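Catechol 1,2-dioxygenase (Pseudomonas putida, PDB 2AZQ) probably catalyses the iron(III)-dependent intradiol cleavage of catechol by O2 to cis,cis-muconate, the first step in this branch of the beta-ketoadipate pathway. Local coordinates at residues A117-D125 against G185-V193; G257-D267 against E279-D287. One frame throughout, in Å; residues are numbered along the deposited sequence.

Contact 1 (A117-D125 against G185-V193); sequences AQGEVRMDD and GRYRARSIV
One face of the Arg122 guanidinium rests on the guanidinium of Arg190, their centres 3.9 Å apart and their planes only 13° from parallel. Each group meets the other over a face, displaced toward the rim, and the two chains run side by side, pointing the same way. Asp124 lies at the edge of Arg122, not between the two arginines: Arg122 NE reaches OD1 of Asp124 from above the carboxylate plane, while Arg122 NH2 meets Asp124 OD2 on the syn side at 2.9 Å. With CG of Arg122 anti to the backbone N (chi1 172°) and the chain extended, the head reaches Asp124 while its aliphatic part follows Arg190. An alanine in place of Arg190 removes the flat surface under Arg122, whose guanidinium, though still held by Asp124, would probably be freer to tilt. Farther along this face, CG of Glu120 packs on CB of Arg188 at 3.5 Å, and their charged ends form a long salt bridge. The backbones run parallel: Arg190 N bonds to Val121 O at 3.1 Å and Met123 N to Arg190 O at 2.9 Å. On the other face, Ala189 is small enough to admit Met123 SD at 4.4 Å, and Val121 and Ala189 pack against Ile179 of strand 176-180. Ser191 suits this buried side because its OG, beside Met123 CB, bonds to His156. Long arginines thus line the solvent-facing side where short outer strand 120-122 flanks 186-192, and the carboxylate of Asp124, salt-bridged to Arg122 and near Arg190's charge, probably favours the guanidinium stacking.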
loop_
_atom_site.group_PDB
_atom_site.type_symbol
_atom_site.label_atom_id
_atom_site.label_comp_id
_atom_site.label_asym_id
_atom_site.label_seq_id
_atom_site.Cartn_x
_atom_site.Cartn_y
_atom_site.Cartn_z
ATOM N N ALA A 117 -34.721 12.136 -3.112
ATOM C CA ALA A 117 -35.772 13.109 -3.441
ATOM C C ALA A 117 -36.358 13.028 -4.853
ATOM O O ALA A 117 -35.642 12.723 -5.814
ATOM C CB ALA A 117 -35.251 14.547 -3.172
ATOM N N GLN A 118 -37.657 13.318 -4.959
ATOM C CA GLN A 118 -38.391 13.307 -6.229
ATOM C C GLN A 118 -38.148 14.627 -6.963
ATOM O O GLN A 118 -38.326 15.685 -6.380
ATOM C CB GLN A 118 -39.889 13.188 -5.971
ATOM C CG GLN A 118 -40.278 12.098 -4.984
ATOM C CD GLN A 118 -39.965 10.693 -5.483
ATOM O OE1 GLN A 118 -38.828 10.380 -5.841
ATOM N NE2 GLN A 118 -40.980 9.835 -5.494
ATOM N N GLY A 119 -37.724 14.554 -8.221
ATOM C CA GLY A 119 -37.482 15.733 -9.040
ATOM C C GLY A 119 -36.745 16.985 -8.575
ATOM O O GLY A 119 -36.003 17.564 -9.353
ATOM N N GLU A 120 -36.961 17.419 -7.339
ATOM C CA GLU A 120 -36.341 18.623 -6.783
ATOM C C GLU A 120 -35.741 18.375 -5.416
ATOM O O GLU A 120 -36.222 17.544 -4.662
ATOM C CB GLU A 120 -37.382 19.750 -6.616
ATOM C CG GLU A 120 -37.586 20.636 -7.822
ATOM C CD GLU A 120 -38.571 21.779 -7.562
ATOM O OE1 GLU A 120 -39.749 21.478 -7.230
ATOM O OE2 GLU A 120 -38.173 22.971 -7.701
ATOM N N VAL A 121 -34.714 19.138 -5.077
ATOM C CA VAL A 121 -34.104 19.014 -3.765
ATOM C C VAL A 121 -33.125 20.166 -3.515
ATOM O O VAL A 121 -32.592 20.751 -4.455
ATOM C CB VAL A 121 -33.341 17.634 -3.632
ATOM C CG1 VAL A 121 -32.093 17.627 -4.472
ATOM C CG2 VAL A 121 -33.019 17.346 -2.189
ATOM N N ARG A 122 -32.926 20.535 -2.257
ATOM C CA ARG A 122 -31.905 21.532 -1.955
ATOM C C ARG A 122 -30.784 20.629 -1.407
ATOM O O ARG A 122 -31.063 19.682 -0.662
ATOM C CB ARG A 122 -32.353 22.515 -0.878
ATOM C CG ARG A 122 -31.230 23.425 -0.431
ATOM C CD ARG A 122 -31.719 24.542 0.457
ATOM N NE ARG A 122 -30.634 25.411 0.923
ATOM C CZ ARG A 122 -30.818 26.625 1.434
ATOM N NH1 ARG A 122 -32.039 27.132 1.550
ATOM N NH2 ARG A 122 -29.782 27.334 1.843
ATOM N N MET A 123 -29.534 20.909 -1.766
ATOM C CA MET A 123 -28.415 20.086 -1.318
ATOM C C MET A 123 -27.553 20.596 -0.151
ATOM O O MET A 123 -26.904 19.788 0.509
ATOM C CB MET A 123 -27.479 19.800 -2.504
ATOM C CG MET A 123 -28.067 18.972 -3.609
ATOM S SD MET A 123 -26.816 18.732 -4.876
ATOM C CE MET A 123 -25.658 17.738 -3.969
ATOM N N ASP A 124 -27.530 21.906 0.091
ATOM C CA ASP A 124 -26.695 22.490 1.161
ATOM C C ASP A 124 -27.432 22.725 2.491
ATOM O O ASP A 124 -28.653 22.903 2.503
ATOM C CB ASP A 124 -26.143 23.846 0.717
ATOM C CG ASP A 124 -27.245 24.883 0.530
ATOM O OD1 ASP A 124 -27.989 24.783 -0.463
ATOM O OD2 ASP A 124 -27.399 25.773 1.385
ATOM N N ASP A 125 -26.693 22.761 3.600
ATOM C CA ASP A 125 -27.310 23.001 4.911
ATOM C C ASP A 125 -27.404 24.507 5.299
ATOM O O ASP A 125 -27.672 24.843 6.441
ATOM C CB ASP A 125 -26.557 22.237 6.019
ATOM C CG ASP A 125 -25.076 22.584 6.068
ATOM O OD1 ASP A 125 -24.735 23.758 5.789
ATOM O OD2 ASP A 125 -24.253 21.699 6.401
ATOM N N GLY A 185 -38.624 13.712 -17.152
ATOM C CA GLY A 185 -37.271 13.200 -17.063
ATOM C C GLY A 185 -36.256 14.212 -16.585
ATOM O O GLY A 185 -35.082 14.138 -16.939
ATOM N N ARG A 186 -36.679 15.156 -15.762
ATOM C CA ARG A 186 -35.730 16.149 -15.300
ATOM C C ARG A 186 -35.438 16.132 -13.809
ATOM O O ARG A 186 -36.187 15.559 -13.010
ATOM C CB ARG A 186 -36.173 17.546 -15.732
ATOM C CG ARG A 186 -37.578 17.875 -15.325
ATOM C CD ARG A 186 -37.954 19.308 -15.667
ATOM N NE ARG A 186 -39.269 19.606 -15.102
ATOM C CZ ARG A 186 -39.570 20.739 -14.472
ATOM N NH1 ARG A 186 -38.644 21.694 -14.323
ATOM N NH2 ARG A 186 -40.790 20.904 -13.961
ATOM N N TYR A 187 -34.313 16.746 -13.460
ATOM C CA TYR A 187 -33.864 16.839 -12.083
ATOM C C TYR A 187 -33.563 18.311 -11.902
ATOM O O TYR A 187 -33.110 18.973 -12.848
ATOM C CB TYR A 187 -32.597 15.986 -11.868
ATOM C CG TYR A 187 -31.358 16.487 -12.596
ATOM C CD1 TYR A 187 -30.505 17.429 -12.008
ATOM C CD2 TYR A 187 -31.048 16.038 -13.876
ATOM C CE1 TYR A 187 -29.361 17.904 -12.688
ATOM C CE2 TYR A 187 -29.918 16.501 -14.556
ATOM C CZ TYR A 187 -29.073 17.430 -13.958
ATOM O OH TYR A 187 -27.929 17.850 -14.615
ATOM N N ARG A 188 -33.831 18.808 -10.696
ATOM C CA ARG A 188 -33.618 20.216 -10.309
ATOM C C ARG A 188 -32.827 20.233 -8.992
ATOM O O ARG A 188 -33.200 19.553 -8.044
ATOM C CB ARG A 188 -34.980 20.895 -10.087
ATOM C CG ARG A 188 -35.517 21.818 -11.191
ATOM C CD ARG A 188 -34.865 23.208 -11.102
ATOM N NE ARG A 188 -34.806 23.698 -9.718
ATOM C CZ ARG A 188 -33.669 23.940 -9.052
ATOM N NH1 ARG A 188 -32.489 23.742 -9.645
ATOM N NH2 ARG A 188 -33.708 24.351 -7.781
ATOM N N ALA A 189 -31.745 20.998 -8.909
ATOM C CA ALA A 189 -30.985 21.025 -7.654
ATOM C C ALA A 189 -30.514 22.412 -7.212
ATOM O O ALA A 189 -29.736 23.055 -7.899
ATOM C CB ALA A 189 -29.798 20.082 -7.755
ATOM N N ARG A 190 -30.998 22.868 -6.063
ATOM C CA ARG A 190 -30.609 24.168 -5.502
ATOM C C ARG A 190 -29.406 23.867 -4.600
ATOM O O ARG A 190 -29.510 23.086 -3.658
ATOM C CB ARG A 190 -31.798 24.758 -4.701
ATOM C CG ARG A 190 -31.651 26.208 -4.158
ATOM C CD ARG A 190 -30.707 26.285 -2.968
ATOM N NE ARG A 190 -30.481 27.639 -2.441
ATOM C CZ ARG A 190 -31.419 28.443 -1.938
ATOM N NH1 ARG A 190 -32.681 28.048 -1.885
ATOM N NH2 ARG A 190 -31.076 29.624 -1.438
ATOM N N SER A 191 -28.257 24.457 -4.890
ATOM C CA SER A 191 -27.085 24.157 -4.075
ATOM C C SER A 191 -26.085 25.333 -4.007
ATOM O O SER A 191 -26.500 26.499 -3.889
ATOM C CB SER A 191 -26.432 22.877 -4.627
ATOM O OG SER A 191 -25.362 22.409 -3.829
ATOM N N ILE A 192 -24.784 25.030 -4.026
ATOM C CA ILE A 192 -23.756 26.071 -4.013
ATOM C C ILE A 192 -22.560 25.725 -4.897
ATOM O O ILE A 192 -22.175 24.563 -5.038
ATOM C CB ILE A 192 -23.224 26.377 -2.592
ATOM C CG1 ILE A 192 -22.449 25.181 -2.034
ATOM C CG2 ILE A 192 -24.381 26.758 -1.672
ATOM C CD1 ILE A 192 -21.756 25.480 -0.747
ATOM N N VAL A 193 -21.976 26.737 -5.514
ATOM C CA VAL A 193 -20.827 26.504 -6.376
ATOM C C VAL A 193 -19.709 25.883 -5.550
ATOM O O VAL A 193 -19.275 26.463 -4.577
ATOM C CB VAL A 193 -20.365 27.825 -7.021
ATOM C CG1 VAL A 193 -19.097 27.601 -7.762
ATOM C CG2 VAL A 193 -21.457 28.345 -7.951
#

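Contact 2 (G257-D267 against E279-D287); sequences GLIGELRFVED and ERFAELSFD
Val265 lies over one face of the Phe281 ring in a CH-pi contact, CB 3.7 Å from the ring centroid and 29° off its normal. This is the close-packed part of the antiparallel pairing. With chi1 at 73°, Phe281 turns its ring alongside Val265, while Phe134 meets that ring edge-to-face. Val265 N also bonds to Phe281 O at 3.1 Å, and the next hydrogen-bonded pair has Arg263 N on Glu283 O at 2.9 Å. Glu283 suits the margin of this face, its carboxylate being paired with Arg274. Toward residue 257 the strands diverge, and side chains bridge them: Leu284 CD1 lies 3.7 Å from Gly260 CA, where a beta carbon would probably crowd it, and the Phe286 ring turns its edge to Gly257 O at 3.4 Å. The solvent side contrasts with both. There the extended Arg280 lays its guanidinium flat on exposed Phe264, planes 16° apart, with CZ 3.8 Å from the ring centroid in an off-centre cation-pi contact. Glu266 OE2 forms a salt bridge at the edge of that guanidinium, 3.5 Å from Arg280 NH1. Arginine thus combines a flat surface for the ring with charge for the carboxylate, which would probably stabilise the cation beside this beta-hairpin's connecting loop.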
loop_
_atom_site.group_PDB
_atom_site.type_symbol
_atom_site.label_atom_id
_atom_site.label_comp_id
_atom_site.label_asym_id
_atom_site.label_seq_id
_atom_site.Cartn_x
_atom_site.Cartn_y
_atom_site.Cartn_z
ATOM N N GLY A 257 -17.058 17.590 -23.778
ATOM C CA GLY A 257 -18.446 17.228 -23.620
ATOM C C GLY A 257 -18.794 17.070 -22.166
ATOM O O GLY A 257 -19.927 16.724 -21.833
ATOM N N LEU A 258 -17.816 17.322 -21.300
ATOM C CA LEU A 258 -18.016 17.196 -19.866
ATOM C C LEU A 258 -17.863 18.527 -19.147
ATOM O O LEU A 258 -17.830 18.599 -17.910
ATOM C CB LEU A 258 -17.057 16.142 -19.276
ATOM C CG LEU A 258 -17.515 14.700 -19.520
ATOM C CD1 LEU A 258 -16.655 13.695 -18.718
ATOM C CD2 LEU A 258 -18.979 14.597 -19.116
ATOM N N ILE A 259 -17.784 19.588 -19.932
ATOM C CA ILE A 259 -17.639 20.915 -19.356
ATOM C C ILE A 259 -18.968 21.647 -19.229
ATOM O O ILE A 259 -19.697 21.801 -20.191
ATOM C CB ILE A 259 -16.627 21.753 -20.168
ATOM C CG1 ILE A 259 -15.292 21.021 -20.162
ATOM C CG2 ILE A 259 -16.461 23.142 -19.566
ATOM C CD1 ILE A 259 -14.149 21.844 -20.636
ATOM N N GLY A 260 -19.284 22.060 -18.012
ATOM C CA GLY A 260 -20.517 22.768 -17.773
ATOM C C GLY A 260 -20.288 24.234 -18.044
ATOM O O GLY A 260 -19.233 24.786 -17.737
ATOM N N GLU A 261 -21.275 24.867 -18.654
ATOM C CA GLU A 261 -21.182 26.283 -18.959
ATOM C C GLU A 261 -22.022 26.967 -17.886
ATOM O O GLU A 261 -23.249 26.837 -17.837
ATOM C CB GLU A 261 -21.734 26.556 -20.358
ATOM C CG GLU A 261 -21.376 27.918 -20.891
ATOM C CD GLU A 261 -19.863 28.155 -20.872
ATOM O OE1 GLU A 261 -19.127 27.325 -21.483
ATOM O OE2 GLU A 261 -19.429 29.171 -20.246
ATOM N N LEU A 262 -21.343 27.674 -17.003
ATOM C CA LEU A 262 -22.021 28.326 -15.920
ATOM C C LEU A 262 -22.437 29.741 -16.315
ATOM O O LEU A 262 -21.688 30.454 -16.982
ATOM C CB LEU A 262 -21.097 28.333 -14.712
ATOM C CG LEU A 262 -21.706 29.001 -13.489
ATOM C CD1 LEU A 262 -22.929 28.195 -13.028
ATOM C CD2 LEU A 262 -20.661 29.087 -12.394
ATOM N N ARG A 263 -23.646 30.134 -15.910
ATOM C CA ARG A 263 -24.170 31.464 -16.224
ATOM C C ARG A 263 -24.519 32.189 -14.943
ATOM O O ARG A 263 -25.258 31.666 -14.098
ATOM C CB ARG A 263 -25.418 31.366 -17.116
ATOM C CG ARG A 263 -25.262 30.303 -18.173
ATOM C CD ARG A 263 -26.354 30.311 -19.248
ATOM N NE ARG A 263 -26.444 28.999 -19.920
ATOM C CZ ARG A 263 -27.064 28.753 -21.080
ATOM N NH1 ARG A 263 -27.675 29.743 -21.750
ATOM N NH2 ARG A 263 -27.092 27.499 -21.551
ATOM N N PHE A 264 -23.970 33.391 -14.800
ATOM C CA PHE A 264 -24.239 34.199 -13.630
ATOM C C PHE A 264 -25.357 35.216 -13.801
ATOM O O PHE A 264 -25.388 35.981 -14.763
ATOM C CB PHE A 264 -22.969 34.895 -13.181
ATOM C CG PHE A 264 -21.957 33.959 -12.627
ATOM C CD1 PHE A 264 -21.004 33.372 -13.443
ATOM C CD2 PHE A 264 -21.982 33.619 -11.274
ATOM C CE1 PHE A 264 -20.084 32.455 -12.916
ATOM C CE2 PHE A 264 -21.066 32.702 -10.738
ATOM C CZ PHE A 264 -20.119 32.123 -11.558
ATOM N N VAL A 265 -26.286 35.210 -12.856
ATOM C CA VAL A 265 -27.406 36.135 -12.867
ATOM C C VAL A 265 -27.175 37.136 -11.718
ATOM O O VAL A 265 -27.056 36.728 -10.566
ATOM C CB VAL A 265 -28.729 35.341 -12.695
ATOM C CG1 VAL A 265 -29.897 36.265 -12.566
ATOM C CG2 VAL A 265 -28.941 34.456 -13.899
ATOM N N GLU A 266 -27.055 38.432 -12.030
ATOM C CA GLU A 266 -26.828 39.451 -10.986
ATOM C C GLU A 266 -28.016 40.368 -10.733
ATOM O O GLU A 266 -28.522 40.987 -11.662
ATOM C CB GLU A 266 -25.669 40.396 -11.319
ATOM C CG GLU A 266 -24.301 39.824 -11.544
ATOM C CD GLU A 266 -23.251 40.932 -11.537
ATOM O OE1 GLU A 266 -23.472 41.972 -12.196
ATOM O OE2 GLU A 266 -22.201 40.768 -10.882
ATOM N N ASP A 267 -28.435 40.482 -9.478
ATOM C CA ASP A 267 -29.532 41.377 -9.106
ATOM C C ASP A 267 -29.686 41.543 -7.606
ATOM O O ASP A 267 -30.383 40.745 -6.965
ATOM C CB ASP A 267 -30.889 40.902 -9.613
ATOM C CG ASP A 267 -32.050 41.668 -8.940
ATOM O OD1 ASP A 267 -33.227 41.258 -9.100
ATOM O OD2 ASP A 267 -31.787 42.690 -8.247
ATOM N N GLU A 279 -28.095 40.022 -5.238
ATOM C CA GLU A 279 -26.732 40.188 -5.731
ATOM C C GLU A 279 -26.032 39.177 -6.631
ATOM O O GLU A 279 -25.041 39.555 -7.261
ATOM C CB GLU A 279 -25.807 40.506 -4.546
ATOM C CG GLU A 279 -25.943 41.945 -4.014
ATOM C CD GLU A 279 -25.104 42.202 -2.763
ATOM O OE1 GLU A 279 -23.981 41.646 -2.672
ATOM O OE2 GLU A 279 -25.560 42.978 -1.886
ATOM N N ARG A 280 -26.493 37.924 -6.711
ATOM C CA ARG A 280 -25.819 36.941 -7.587
ATOM C C ARG A 280 -26.032 35.460 -7.264
ATOM O O ARG A 280 -26.183 35.075 -6.107
ATOM C CB ARG A 280 -24.317 37.242 -7.616
ATOM C CG ARG A 280 -23.444 36.345 -8.437
ATOM C CD ARG A 280 -22.145 37.098 -8.706
ATOM N NE ARG A 280 -21.094 36.271 -9.292
ATOM C CZ ARG A 280 -20.543 36.479 -10.485
ATOM N NH1 ARG A 280 -20.941 37.496 -11.242
ATOM N NH2 ARG A 280 -19.569 35.683 -10.914
ATOM N N PHE A 281 -26.059 34.643 -8.310
ATOM C CA PHE A 281 -26.219 33.205 -8.178
ATOM C C PHE A 281 -25.844 32.566 -9.511
ATOM O O PHE A 281 -25.793 33.244 -10.543
ATOM C CB PHE A 281 -27.644 32.846 -7.769
ATOM C CG PHE A 281 -28.646 33.004 -8.850
ATOM C CD1 PHE A 281 -28.755 32.063 -9.855
ATOM C CD2 PHE A 281 -29.488 34.094 -8.868
ATOM C CE1 PHE A 281 -29.683 32.200 -10.859
ATOM C CE2 PHE A 281 -30.423 34.238 -9.874
ATOM C CZ PHE A 281 -30.518 33.281 -10.877
ATOM N N ALA A 282 -25.553 31.268 -9.490
ATOM C CA ALA A 282 -25.139 30.578 -10.698
ATOM C C ALA A 282 -26.249 29.716 -11.209
ATOM O O ALA A 282 -27.140 29.337 -10.457
ATOM C CB ALA A 282 -23.902 29.737 -10.420
ATOM N N GLU A 283 -26.196 29.450 -12.508
ATOM C CA GLU A 283 -27.168 28.597 -13.184
ATOM C C GLU A 283 -26.402 27.727 -14.130
ATOM O O GLU A 283 -25.539 28.193 -14.871
ATOM C CB GLU A 283 -28.195 29.402 -13.967
ATOM C CG GLU A 283 -29.129 30.166 -13.078
ATOM C CD GLU A 283 -30.246 30.826 -13.845
ATOM O OE1 GLU A 283 -31.043 31.542 -13.201
ATOM O OE2 GLU A 283 -30.328 30.628 -15.081
ATOM N N LEU A 284 -26.726 26.452 -14.102
ATOM C CA LEU A 284 -26.041 25.488 -14.925
ATOM C C LEU A 284 -27.021 24.386 -15.344
ATOM O O LEU A 284 -27.777 23.827 -14.527
ATOM C CB LEU A 284 -24.844 24.944 -14.123
ATOM C CG LEU A 284 -24.006 23.767 -14.638
ATOM C CD1 LEU A 284 -23.530 24.004 -16.069
ATOM C CD2 LEU A 284 -22.831 23.579 -13.701
ATOM N N SER A 285 -27.048 24.102 -16.638
ATOM C CA SER A 285 -27.945 23.065 -17.127
ATOM C C SER A 285 -27.112 22.058 -17.893
ATOM O O SER A 285 -26.269 22.410 -18.713
ATOM C CB SER A 285 -29.023 23.650 -18.030
ATOM O OG SER A 285 -28.445 24.130 -19.222
ATOM N N PHE A 286 -27.352 20.791 -17.601
ATOM C CA PHE A 286 -26.595 19.741 -18.237
ATOM C C PHE A 286 -27.466 18.481 -18.247
ATOM O O PHE A 286 -28.082 18.142 -17.227
ATOM C CB PHE A 286 -25.304 19.518 -17.440
ATOM C CG PHE A 286 -24.287 18.711 -18.148
ATOM C CD1 PHE A 286 -23.202 19.325 -18.754
ATOM C CD2 PHE A 286 -24.414 17.319 -18.229
ATOM C CE1 PHE A 286 -22.239 18.560 -19.442
ATOM C CE2 PHE A 286 -23.457 16.542 -18.918
ATOM C CZ PHE A 286 -22.369 17.166 -19.526
ATOM N N ASP A 287 -27.518 17.822 -19.410
ATOM C CA ASP A 287 -28.291 16.594 -19.610
ATOM C C ASP A 287 -27.393 15.386 -19.810
ATOM O O ASP A 287 -26.308 15.460 -20.403
ATOM C CB ASP A 287 -29.174 16.681 -20.851
ATOM C CG ASP A 287 -30.084 17.872 -20.840
ATOM O OD1 ASP A 287 -30.907 17.992 -19.911
ATOM O OD2 ASP A 287 -29.974 18.684 -21.783
#

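After the N-terminal helices the chain enters the beta core, and contact 1 closes first, bringing 185-193 back beside 117-125 after an excursion of 59 residues that carries the iron ligand Tyr163. The remaining ligands, Tyr197, His221 and His223, follow before contact 2 opens. That contact closes a much shorter loop, of 11 residues, between 257-267 and 279-287. The two lie in series, neither nested nor crossed. Strand 132-140 joins them within one mixed sheet, pairing antiparallel with 186-192 and parallel with 281-289. They also meet directly: Tyr187 OH is 2.6 Å from Phe286 O, a probable hydrogen bond, and Val193 packs against Ala282.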